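PDB 3N29: carboxynorspermidine decarboxylase from Campylobacter jejuni subsp. jejuni 81116, which probably uses pyridoxal-5'-phosphate to remove the carboxyl group of carboxynorspermidine, releasing norspermidine, within a beta/alpha-barrel fold of basic amino acid decarboxylases. Local coordinates for residues L49-E59 / F81-Y91; G237-G245 / L268-W276. All blocks are in the same frame, centred on the assembly; numbering follows the deposited sequence.

Contact 1. Residues L49-E59 / F81-Y91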
loop_
_atom_site.group_PDB
_atom_site.type_symbol
_atom_site.label_atom_id
_atom_site.label_comp_id
_atom_site.label_asym_id
_atom_site.label_seq_id
_atom_site.Cartn_x
_atom_site.Cartn_y
_atom_site.Cartn_z
ATOM N N LEU A 49 20.095 3.874 0.054
ATOM C CA LEU A 49 20.648 3.401 -1.238
ATOM C C LEU A 49 22.144 3.590 -1.253
ATOM O O LEU A 49 22.627 4.637 -0.797
ATOM C CB LEU A 49 20.016 4.156 -2.357
ATOM C CG LEU A 49 20.582 3.991 -3.786
ATOM C CD1 LEU A 49 20.161 2.722 -4.323
ATOM C CD2 LEU A 49 19.946 5.008 -4.663
ATOM N N GLU A 50 22.861 2.606 -1.787
ATOM C CA GLU A 50 24.315 2.624 -1.794
ATOM C C GLU A 50 24.767 2.921 -3.208
ATOM O O GLU A 50 24.494 2.161 -4.110
ATOM C CB GLU A 50 24.880 1.343 -1.236
ATOM C CG GLU A 50 24.491 1.111 0.222
ATOM C CD GLU A 50 24.842 -0.281 0.721
ATOM O OE1 GLU A 50 26.028 -0.692 0.601
ATOM O OE2 GLU A 50 23.943 -0.976 1.223
ATOM N N GLU A 51 25.381 4.089 -3.387
ATOM C CA GLU A 51 25.820 4.520 -4.708
ATOM C C GLU A 51 26.686 3.486 -5.399
ATOM O O GLU A 51 26.489 3.202 -6.585
ATOM C CB GLU A 51 26.477 5.915 -4.653
ATOM C CG GLU A 51 27.029 6.353 -5.974
ATOM C CD GLU A 51 27.592 7.781 -5.943
ATOM O OE1 GLU A 51 27.551 8.450 -4.889
ATOM O OE2 GLU A 51 28.074 8.197 -7.006
ATOM N N ASP A 52 27.672 2.941 -4.687
ATOM C CA ASP A 52 28.585 1.975 -5.258
ATOM C C ASP A 52 27.852 0.754 -5.862
ATOM O O ASP A 52 28.247 0.243 -6.906
ATOM C CB ASP A 52 29.652 1.476 -4.253
ATOM C CG ASP A 52 30.747 2.553 -3.920
ATOM O OD1 ASP A 52 31.001 3.461 -4.753
ATOM O OD2 ASP A 52 31.292 2.508 -2.783
ATOM N N LYS A 53 26.812 0.256 -5.176
ATOM C CA LYS A 53 26.042 -0.888 -5.670
ATOM C C LYS A 53 25.194 -0.522 -6.844
ATOM O O LYS A 53 25.082 -1.301 -7.823
ATOM C CB LYS A 53 25.129 -1.416 -4.558
ATOM C CG LYS A 53 25.923 -1.822 -3.283
ATOM C CD LYS A 53 26.371 -3.249 -3.294
ATOM C CE LYS A 53 26.960 -3.675 -1.874
ATOM N NZ LYS A 53 25.960 -3.451 -0.758
ATOM N N LEU A 54 24.576 0.661 -6.798
ATOM C CA LEU A 54 23.779 1.123 -7.907
ATOM C C LEU A 54 24.670 1.252 -9.157
ATOM O O LEU A 54 24.299 0.829 -10.287
ATOM C CB LEU A 54 23.187 2.485 -7.640
ATOM C CG LEU A 54 22.369 3.201 -8.723
ATOM C CD1 LEU A 54 21.211 2.263 -9.198
ATOM C CD2 LEU A 54 21.818 4.560 -8.378
ATOM N N ARG A 55 25.821 1.859 -8.944
ATOM C CA ARG A 55 26.738 2.040 -10.102
ATOM C C ARG A 55 27.206 0.728 -10.728
ATOM O O ARG A 55 27.331 0.695 -11.947
ATOM C CB ARG A 55 27.923 2.968 -9.760
ATOM C CG ARG A 55 27.587 4.419 -9.686
ATOM C CD ARG A 55 28.828 5.311 -9.368
ATOM N NE ARG A 55 28.497 6.705 -9.272
ATOM C CZ ARG A 55 28.352 7.489 -10.334
ATOM N NH1 ARG A 55 28.509 6.987 -11.563
ATOM N NH2 ARG A 55 28.080 8.757 -10.172
ATOM N N LYS A 56 27.465 -0.291 -9.927
ATOM C CA LYS A 56 27.806 -1.634 -10.392
ATOM C C LYS A 56 26.699 -2.224 -11.253
ATOM O O LYS A 56 26.949 -2.788 -12.311
ATOM C CB LYS A 56 28.119 -2.586 -9.217
ATOM C CG LYS A 56 29.584 -2.390 -8.732
ATOM C CD LYS A 56 30.033 -3.312 -7.598
ATOM C CE LYS A 56 31.463 -3.899 -7.858
ATOM N NZ LYS A 56 32.485 -2.928 -8.450
ATOM N N ASN A 57 25.444 -2.141 -10.785
ATOM C CA ASN A 57 24.326 -2.549 -11.640
ATOM C C ASN A 57 24.214 -1.782 -12.966
ATOM O O ASN A 57 24.000 -2.369 -14.005
ATOM C CB ASN A 57 22.948 -2.381 -10.896
ATOM C CG ASN A 57 22.777 -3.332 -9.714
ATOM O OD1 ASN A 57 23.613 -4.142 -9.433
ATOM N ND2 ASN A 57 21.650 -3.207 -9.015
ATOM N N CYS A 58 24.343 -0.481 -12.920
ATOM C CA CYS A 58 24.256 0.325 -14.077
ATOM C C CYS A 58 25.411 0.110 -15.057
ATOM O O CYS A 58 25.157 0.120 -16.278
ATOM C CB CYS A 58 24.144 1.772 -13.719
ATOM S SG CYS A 58 22.471 2.175 -12.929
ATOM N N GLU A 59 26.602 -0.101 -14.543
ATOM C CA GLU A 59 27.774 -0.445 -15.391
ATOM C C GLU A 59 27.433 -1.645 -16.252
ATOM O O GLU A 59 27.636 -1.639 -17.471
ATOM C CB GLU A 59 29.002 -0.812 -14.554
ATOM C CG GLU A 59 29.734 0.358 -13.998
ATOM C CD GLU A 59 30.851 -0.016 -12.957
ATOM O OE1 GLU A 59 31.223 -1.196 -12.808
ATOM O OE2 GLU A 59 31.365 0.904 -12.288
ATOM N N PHE A 81 14.197 6.309 -7.425
ATOM C CA PHE A 81 14.845 7.004 -6.266
ATOM C C PHE A 81 15.374 8.364 -6.732
ATOM O O PHE A 81 16.321 8.424 -7.489
ATOM C CB PHE A 81 15.969 6.138 -5.749
ATOM C CG PHE A 81 16.455 6.489 -4.361
ATOM C CD1 PHE A 81 15.953 5.852 -3.255
ATOM C CD2 PHE A 81 17.454 7.433 -4.177
ATOM C CE1 PHE A 81 16.436 6.160 -1.967
ATOM C CE2 PHE A 81 17.920 7.721 -2.927
ATOM C CZ PHE A 81 17.387 7.076 -1.821
ATOM N N SER A 82 14.754 9.449 -6.266
ATOM C CA SER A 82 14.924 10.749 -6.907
ATOM C C SER A 82 16.401 11.134 -6.823
ATOM O O SER A 82 16.995 11.620 -7.794
ATOM C CB SER A 82 14.026 11.757 -6.206
ATOM O OG SER A 82 14.423 11.867 -4.864
ATOM N N GLY A 83 17.021 10.818 -5.691
ATOM C CA GLY A 83 18.424 11.117 -5.476
ATOM C C GLY A 83 19.413 10.392 -6.327
ATOM O O GLY A 83 20.606 10.695 -6.292
ATOM N N ALA A 84 18.944 9.425 -7.088
ATOM C CA ALA A 84 19.811 8.554 -7.872
ATOM C C ALA A 84 19.553 8.724 -9.362
ATOM O O ALA A 84 20.193 8.088 -10.158
ATOM C CB ALA A 84 19.513 7.133 -7.510
ATOM N N MET A 85 18.545 9.521 -9.740
ATOM C CA MET A 85 18.178 9.604 -11.151
ATOM C C MET A 85 19.345 10.155 -12.011
ATOM O O MET A 85 19.589 9.672 -13.085
ATOM C CB MET A 85 16.914 10.387 -11.321
ATOM C CG MET A 85 15.646 9.673 -10.710
ATOM S SD MET A 85 15.187 8.135 -11.593
ATOM C CE MET A 85 14.379 8.998 -12.792
ATOM N N LYS A 86 20.100 11.138 -11.523
ATOM C CA LYS A 86 21.169 11.665 -12.355
ATOM C C LYS A 86 22.284 10.616 -12.531
ATOM O O LYS A 86 22.879 10.480 -13.651
ATOM C CB LYS A 86 21.701 12.972 -11.790
ATOM C CG LYS A 86 22.774 13.556 -12.689
ATOM C CD LYS A 86 23.315 14.884 -12.230
ATOM C CE LYS A 86 24.313 15.366 -13.325
ATOM N NZ LYS A 86 24.507 16.814 -13.253
ATOM N N ILE A 87 22.540 9.847 -11.462
ATOM C CA ILE A 87 23.515 8.769 -11.526
ATOM C C ILE A 87 23.079 7.732 -12.552
ATOM O O ILE A 87 23.825 7.340 -13.461
ATOM C CB ILE A 87 23.703 8.089 -10.173
ATOM C CG1 ILE A 87 24.449 9.011 -9.222
ATOM C CG2 ILE A 87 24.490 6.778 -10.310
ATOM C CD1 ILE A 87 24.257 8.594 -7.782
ATOM N N VAL A 88 21.839 7.304 -12.439
ATOM C CA VAL A 88 21.341 6.323 -13.424
ATOM C C VAL A 88 21.470 6.888 -14.876
ATOM O O VAL A 88 21.827 6.192 -15.850
ATOM C CB VAL A 88 19.938 5.895 -13.105
ATOM C CG1 VAL A 88 19.402 5.033 -14.286
ATOM C CG2 VAL A 88 19.888 5.079 -11.757
ATOM N N GLY A 89 21.169 8.162 -15.047
ATOM C CA GLY A 89 21.312 8.757 -16.417
ATOM C C GLY A 89 22.703 8.813 -17.048
ATOM O O GLY A 89 22.858 9.113 -18.239
ATOM N N GLU A 90 23.710 8.550 -16.250
ATOM C CA GLU A 90 25.090 8.481 -16.734
ATOM C C GLU A 90 25.236 7.240 -17.538
ATOM O O GLU A 90 26.108 7.137 -18.428
ATOM C CB GLU A 90 26.063 8.395 -15.549
ATOM C CG GLU A 90 26.186 9.659 -14.777
ATOM C CD GLU A 90 27.243 9.566 -13.714
ATOM O OE1 GLU A 90 28.266 8.830 -13.913
ATOM O OE2 GLU A 90 27.070 10.202 -12.672
ATOM N N TYR A 91 24.387 6.275 -17.224
ATOM C CA TYR A 91 24.500 4.986 -17.820
ATOM C C TYR A 91 23.395 4.586 -18.784
ATOM O O TYR A 91 23.686 3.984 -19.765
ATOM C CB TYR A 91 24.598 3.944 -16.729
ATOM C CG TYR A 91 25.674 4.094 -15.722
ATOM C CD1 TYR A 91 26.899 3.448 -15.871
ATOM C CD2 TYR A 91 25.462 4.811 -14.548
ATOM C CE1 TYR A 91 27.894 3.579 -14.927
ATOM C CE2 TYR A 91 26.444 4.954 -13.615
ATOM C CZ TYR A 91 27.643 4.334 -13.782
ATOM O OH TYR A 91 28.626 4.453 -12.851
HETATM O O HOH W 1 30.885 3.203 -13.372
#

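Contact 2. Residues G237-G245 / L268-W276. With PLP (pyridoxal-5'-phosphate), chain C; NSD (N-(3-aminopropyl)propane-1,3-diamine), chain D.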
loop_
_atom_site.group_PDB
_atom_site.type_symbol
_atom_site.label_atom_id
_atom_site.label_comp_id
_atom_site.label_asym_id
_atom_site.label_seq_id
_atom_site.Cartn_x
_atom_site.Cartn_y
_atom_site.Cartn_z
ATOM N N GLY A 237 10.425 -5.324 -19.525
ATOM C CA GLY A 237 11.263 -5.503 -18.376
ATOM C C GLY A 237 11.185 -6.929 -17.897
ATOM O O GLY A 237 10.789 -7.826 -18.642
ATOM N N GLY A 238 11.509 -7.138 -16.619
ATOM C CA GLY A 238 11.536 -8.457 -16.048
ATOM C C GLY A 238 12.786 -9.284 -16.210
ATOM O O GLY A 238 12.803 -10.439 -15.816
ATOM N N HIS A 239 13.803 -8.693 -16.822
ATOM C CA HIS A 239 15.098 -9.345 -17.103
ATOM C C HIS A 239 15.922 -9.087 -15.846
ATOM O O HIS A 239 16.232 -7.943 -15.524
ATOM C CB HIS A 239 15.761 -8.696 -18.327
ATOM C CG HIS A 239 14.791 -8.444 -19.450
ATOM N ND1 HIS A 239 14.143 -9.461 -20.085
ATOM C CD2 HIS A 239 14.241 -7.298 -19.929
ATOM C CE1 HIS A 239 13.267 -8.971 -20.952
ATOM N NE2 HIS A 239 13.317 -7.655 -20.887
ATOM N N HIS A 240 16.286 -10.148 -15.155
ATOM C CA HIS A 240 16.934 -10.041 -13.842
ATOM C C HIS A 240 18.436 -9.978 -14.127
ATOM O O HIS A 240 19.221 -10.797 -13.629
ATOM C CB HIS A 240 16.616 -11.345 -13.075
ATOM C CG HIS A 240 16.409 -11.174 -11.609
ATOM N ND1 HIS A 240 16.546 -9.970 -10.963
ATOM C CD2 HIS A 240 15.987 -12.057 -10.663
ATOM C CE1 HIS A 240 16.264 -10.117 -9.684
ATOM N NE2 HIS A 240 15.913 -11.369 -9.470
ATOM N N ILE A 241 18.815 -8.998 -14.912
ATOM C CA ILE A 241 20.144 -8.890 -15.490
ATOM C C ILE A 241 21.249 -8.783 -14.459
ATOM O O ILE A 241 22.396 -9.252 -14.680
ATOM C CB ILE A 241 20.188 -7.672 -16.449
ATOM C CG1 ILE A 241 19.274 -7.921 -17.653
ATOM C CG2 ILE A 241 21.657 -7.427 -16.993
ATOM C CD1 ILE A 241 18.983 -6.695 -18.503
ATOM N N THR A 242 20.940 -8.157 -13.339
ATOM C CA THR A 242 21.950 -7.874 -12.350
ATOM C C THR A 242 21.944 -8.898 -11.190
ATOM O O THR A 242 22.741 -8.793 -10.269
ATOM C CB THR A 242 21.767 -6.474 -11.762
ATOM O OG1 THR A 242 20.446 -6.364 -11.204
ATOM C CG2 THR A 242 21.980 -5.435 -12.831
ATOM N N LYS A 243 21.121 -9.914 -11.281
ATOM C CA LYS A 243 21.160 -10.993 -10.303
ATOM C C LYS A 243 22.314 -11.924 -10.633
ATOM O O LYS A 243 22.626 -12.207 -11.815
ATOM C CB LYS A 243 19.871 -11.791 -10.298
ATOM C CG LYS A 243 19.836 -12.946 -9.258
ATOM C CD LYS A 243 18.426 -13.319 -8.870
ATOM C CE LYS A 243 18.315 -14.759 -8.238
ATOM N NZ LYS A 243 19.361 -14.969 -7.193
ATOM N N LYS A 244 22.961 -12.390 -9.588
ATOM C CA LYS A 244 24.122 -13.249 -9.764
ATOM C C LYS A 244 23.666 -14.497 -10.511
ATOM O O LYS A 244 22.611 -15.059 -10.228
ATOM C CB LYS A 244 24.787 -13.559 -8.390
ATOM C CG LYS A 244 23.900 -14.279 -7.372
ATOM C CD LYS A 244 24.674 -14.669 -6.032
ATOM C CE LYS A 244 23.708 -15.165 -4.873
ATOM N NZ LYS A 244 22.635 -14.168 -4.519
ATOM N N GLY A 245 24.436 -14.905 -11.504
ATOM C CA GLY A 245 24.058 -16.068 -12.299
ATOM C C GLY A 245 23.338 -15.755 -13.617
ATOM O O GLY A 245 23.259 -16.611 -14.507
ATOM N N LEU A 268 15.323 -2.140 -24.040
ATOM C CA LEU A 268 15.031 -2.963 -22.850
ATOM C C LEU A 268 14.627 -2.019 -21.724
ATOM O O LEU A 268 15.134 -0.900 -21.667
ATOM C CB LEU A 268 16.221 -3.790 -22.408
ATOM C CG LEU A 268 16.911 -4.805 -23.323
ATOM C CD1 LEU A 268 18.193 -5.277 -22.719
ATOM C CD2 LEU A 268 16.043 -6.025 -23.598
ATOM N N GLU A 269 13.761 -2.458 -20.810
ATOM C CA GLU A 269 13.282 -1.517 -19.843
ATOM C C GLU A 269 13.157 -2.201 -18.492
ATOM O O GLU A 269 12.037 -2.300 -17.902
ATOM C CB GLU A 269 12.046 -0.756 -20.338
ATOM C CG GLU A 269 11.003 -1.588 -20.900
ATOM C CD GLU A 269 9.702 -0.843 -21.352
ATOM O OE1 GLU A 269 8.665 -1.439 -21.083
ATOM O OE2 GLU A 269 9.723 0.308 -21.888
ATOM N N PRO A 270 14.311 -2.578 -17.937
ATOM C CA PRO A 270 14.346 -3.084 -16.598
ATOM C C PRO A 270 13.998 -2.032 -15.532
ATOM O O PRO A 270 14.354 -0.846 -15.662
ATOM C CB PRO A 270 15.782 -3.464 -16.453
ATOM C CG PRO A 270 16.515 -2.522 -17.246
ATOM C CD PRO A 270 15.681 -2.445 -18.470
ATOM N N GLY A 271 13.298 -2.486 -14.506
ATOM C CA GLY A 271 13.145 -1.695 -13.285
ATOM C C GLY A 271 13.909 -2.336 -12.103
ATOM O O GLY A 271 14.918 -1.802 -11.591
ATOM N N GLU A 272 13.449 -3.488 -11.712
ATOM C CA GLU A 272 14.038 -4.204 -10.586
ATOM C C GLU A 272 15.535 -4.428 -10.727
ATOM O O GLU A 272 16.260 -4.219 -9.778
ATOM C CB GLU A 272 13.319 -5.512 -10.368
ATOM C CG GLU A 272 13.900 -6.360 -9.294
ATOM C CD GLU A 272 13.009 -7.531 -8.939
ATOM O OE1 GLU A 272 11.873 -7.670 -9.430
ATOM O OE2 GLU A 272 13.503 -8.360 -8.230
ATOM N N ALA A 273 15.980 -4.677 -11.939
ATOM C CA ALA A 273 17.381 -4.896 -12.209
ATOM C C ALA A 273 18.260 -3.700 -11.855
ATOM O O ALA A 273 19.373 -3.863 -11.461
ATOM C CB ALA A 273 17.567 -5.262 -13.631
ATOM N N VAL A 274 17.763 -2.511 -12.073
ATOM C CA VAL A 274 18.477 -1.321 -11.678
ATOM C C VAL A 274 18.662 -1.221 -10.167
ATOM O O VAL A 274 19.709 -0.928 -9.718
ATOM C CB VAL A 274 17.801 -0.067 -12.219
ATOM C CG1 VAL A 274 18.489 1.134 -11.776
ATOM C CG2 VAL A 274 17.747 -0.100 -13.717
ATOM N N GLY A 275 17.608 -1.517 -9.420
ATOM C CA GLY A 275 17.594 -1.401 -7.982
ATOM C C GLY A 275 18.001 -2.613 -7.178
ATOM O O GLY A 275 18.087 -2.543 -6.002
ATOM N N TRP A 276 18.284 -3.705 -7.849
ATOM C CA TRP A 276 18.509 -4.977 -7.231
ATOM C C TRP A 276 19.720 -4.945 -6.317
ATOM O O TRP A 276 20.814 -4.717 -6.749
ATOM C CB TRP A 276 18.685 -6.073 -8.315
ATOM C CG TRP A 276 19.007 -7.408 -7.788
ATOM C CD1 TRP A 276 20.216 -7.992 -7.749
ATOM C CD2 TRP A 276 18.113 -8.324 -7.186
ATOM N NE1 TRP A 276 20.146 -9.196 -7.162
ATOM C CE2 TRP A 276 18.853 -9.432 -6.812
ATOM C CE3 TRP A 276 16.753 -8.305 -6.911
ATOM C CZ2 TRP A 276 18.282 -10.510 -6.183
ATOM C CZ3 TRP A 276 16.195 -9.372 -6.302
ATOM C CH2 TRP A 276 16.953 -10.464 -5.948
HETATM N N1 PLP C . 7.928 -2.345 -18.686
HETATM C C2 PLP C . 6.605 -2.501 -18.383
HETATM C C2A PLP C . 5.555 -2.216 -19.427
HETATM C C3 PLP C . 6.256 -2.890 -17.053
HETATM O O3 PLP C . 4.911 -3.041 -16.712
HETATM C C4 PLP C . 7.254 -3.119 -16.085
HETATM C C4A PLP C . 6.855 -3.490 -14.663
HETATM C C5 PLP C . 8.606 -3.003 -16.445
HETATM C C6 PLP C . 8.904 -2.609 -17.766
HETATM C C5A PLP C . 9.720 -3.250 -15.454
HETATM O O4P PLP C . 9.615 -4.517 -14.856
HETATM P P PLP C . 10.702 -5.065 -13.854
HETATM O O1P PLP C . 10.845 -4.023 -12.761
HETATM O O2P PLP C . 12.032 -5.203 -14.633
HETATM O O3P PLP C . 10.287 -6.395 -13.413
HETATM C C1 NSD D . 8.589 -6.640 -10.776
HETATM N N1 NSD D . 9.790 -7.419 -10.856
HETATM C C2 NSD D . 7.364 -7.415 -11.128
HETATM N N2 NSD D . 5.505 -5.983 -10.681
HETATM C C3 NSD D . 6.227 -6.557 -11.552
HETATM N N3 NSD D . 5.519 -4.745 -6.477
HETATM C C4 NSD D . 5.628 -6.068 -9.423
HETATM C C5 NSD D . 4.645 -5.261 -8.623
HETATM C C6 NSD D . 4.661 -5.652 -7.167
HETATM O O HOH W 2 14.424 -5.998 -14.095
HETATM O O HOH W 3 22.311 -11.252 -6.915
#

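Contact 1. Residues L49-E59 / F81-Y91
R55 reaches from helix 51-59 across to E90 and Y91: CG lies beside the backbone N (chi1 -75°) and the chain runs extended from CG to NE. It grips E90 end-on, NH1 giving a nearly straight bond to OE1 (3.0 Å) and NH2 a bond to OE2. The pairing is not coplanar: guanidinium and carboxylate planes stand 52° apart. NH1 also donates to Y91 OH at 2.8 Å, and NE is held by E51 OE2 at 2.7 Å, through that oxygen's anti lone pair. A water links Y91 OH to E59 OE2.

Aliphatic groups fill the space beneath these charges. I87 CG2 lies over the centre of one face of the R55 guanidinium, while L54 CD2 meets A84 CB at 3.6 Å and reaches V88 CG2.

Two CH-pi contacts lie toward the two ends. L49 CD2 sits over the F81 face, 3.8 Å from the ring centroid; C58 CB lies over one face of the Y91 ring, toward its rim, 3.6 Å from the centroid, with SG oblique to it.

The helices run roughly parallel, 26° apart, outside the barrel strands. With partners at all three nitrogens and a methyl over one face, the guanidinium is fixed in rotation, its charge probably balanced by E51 and E90 together.

Contact 2. Residues G237-G245 / L268-W276
T242 OG1 stands between its own backbone N and carbonyl carbon (chi1 57°), from where it donates to A273 O at 2.7 Å, in the carbonyl plane and on a lone pair. W276 extends its side chain with CG opposite the backbone N (chi1 176°), carrying the indole past T242 to H240. There the imidazole edge meets the indole face in a T-shaped pair, with planes at 75° and H240 CE1 3.3 Å from W276 CE3. K243 CB lies over the same indole face and also over the centre of one H240 face, filling the corner where the two rings meet. At the indole edge, a water accepts from W276 NE1 and K244 N.

A273 CB packs against H239 O at 3.5 Å. Beside them a second water donates to H239 O and to the phosphate oxygen O2P of pyridoxal-5'-phosphate, and accepts from A273 N. G238 N and G271 N also donate to O2P, the latter almost straight (3.0 Å), so one oxygen receives three hydrogen bonds. E272 N, at the start of helix 272-275, serves O1P at 2.9 Å.

At the far end of the cofactor, E269 OE1 lies 2.7 Å from the pyridine N1, while H200, T96 and N234 hold its carboxylate. E272 OE1 accepts from N1 of the bound norspermidine at 2.5 Å; D308 binds the same ligand.

The two segments together thus surround the phosphate with backbone N-H groups on the barrel's C-terminal side. These neutral donors, reinforced by the N-terminus of a short helix, probably stabilise the phosphate charge, while E269 addresses the pyridine ring and E272 an amine of norspermidine.

How the contacts relate
Contact 1 closes before contact 2 opens along the chain, and their centres lie 13 Å apart. Contact 1 joins the helix leading into the first barrel strand, 71-75, to the helix that follows that strand; contact 2 joins the loops after the seventh and eighth strands, 232-234 and 265-268. Barrel closure puts strand 265-268 beside 71-75, bringing the two contacts together. They touch directly: N57 ND2 probably donates to both W276 O and V274 O, and L54 packs on V274. Helix 51-68, attached through strand 46-50 to the mixed sheet, therefore connects that sheet and the outer helical layer to the segment binding the cofactor phosphate.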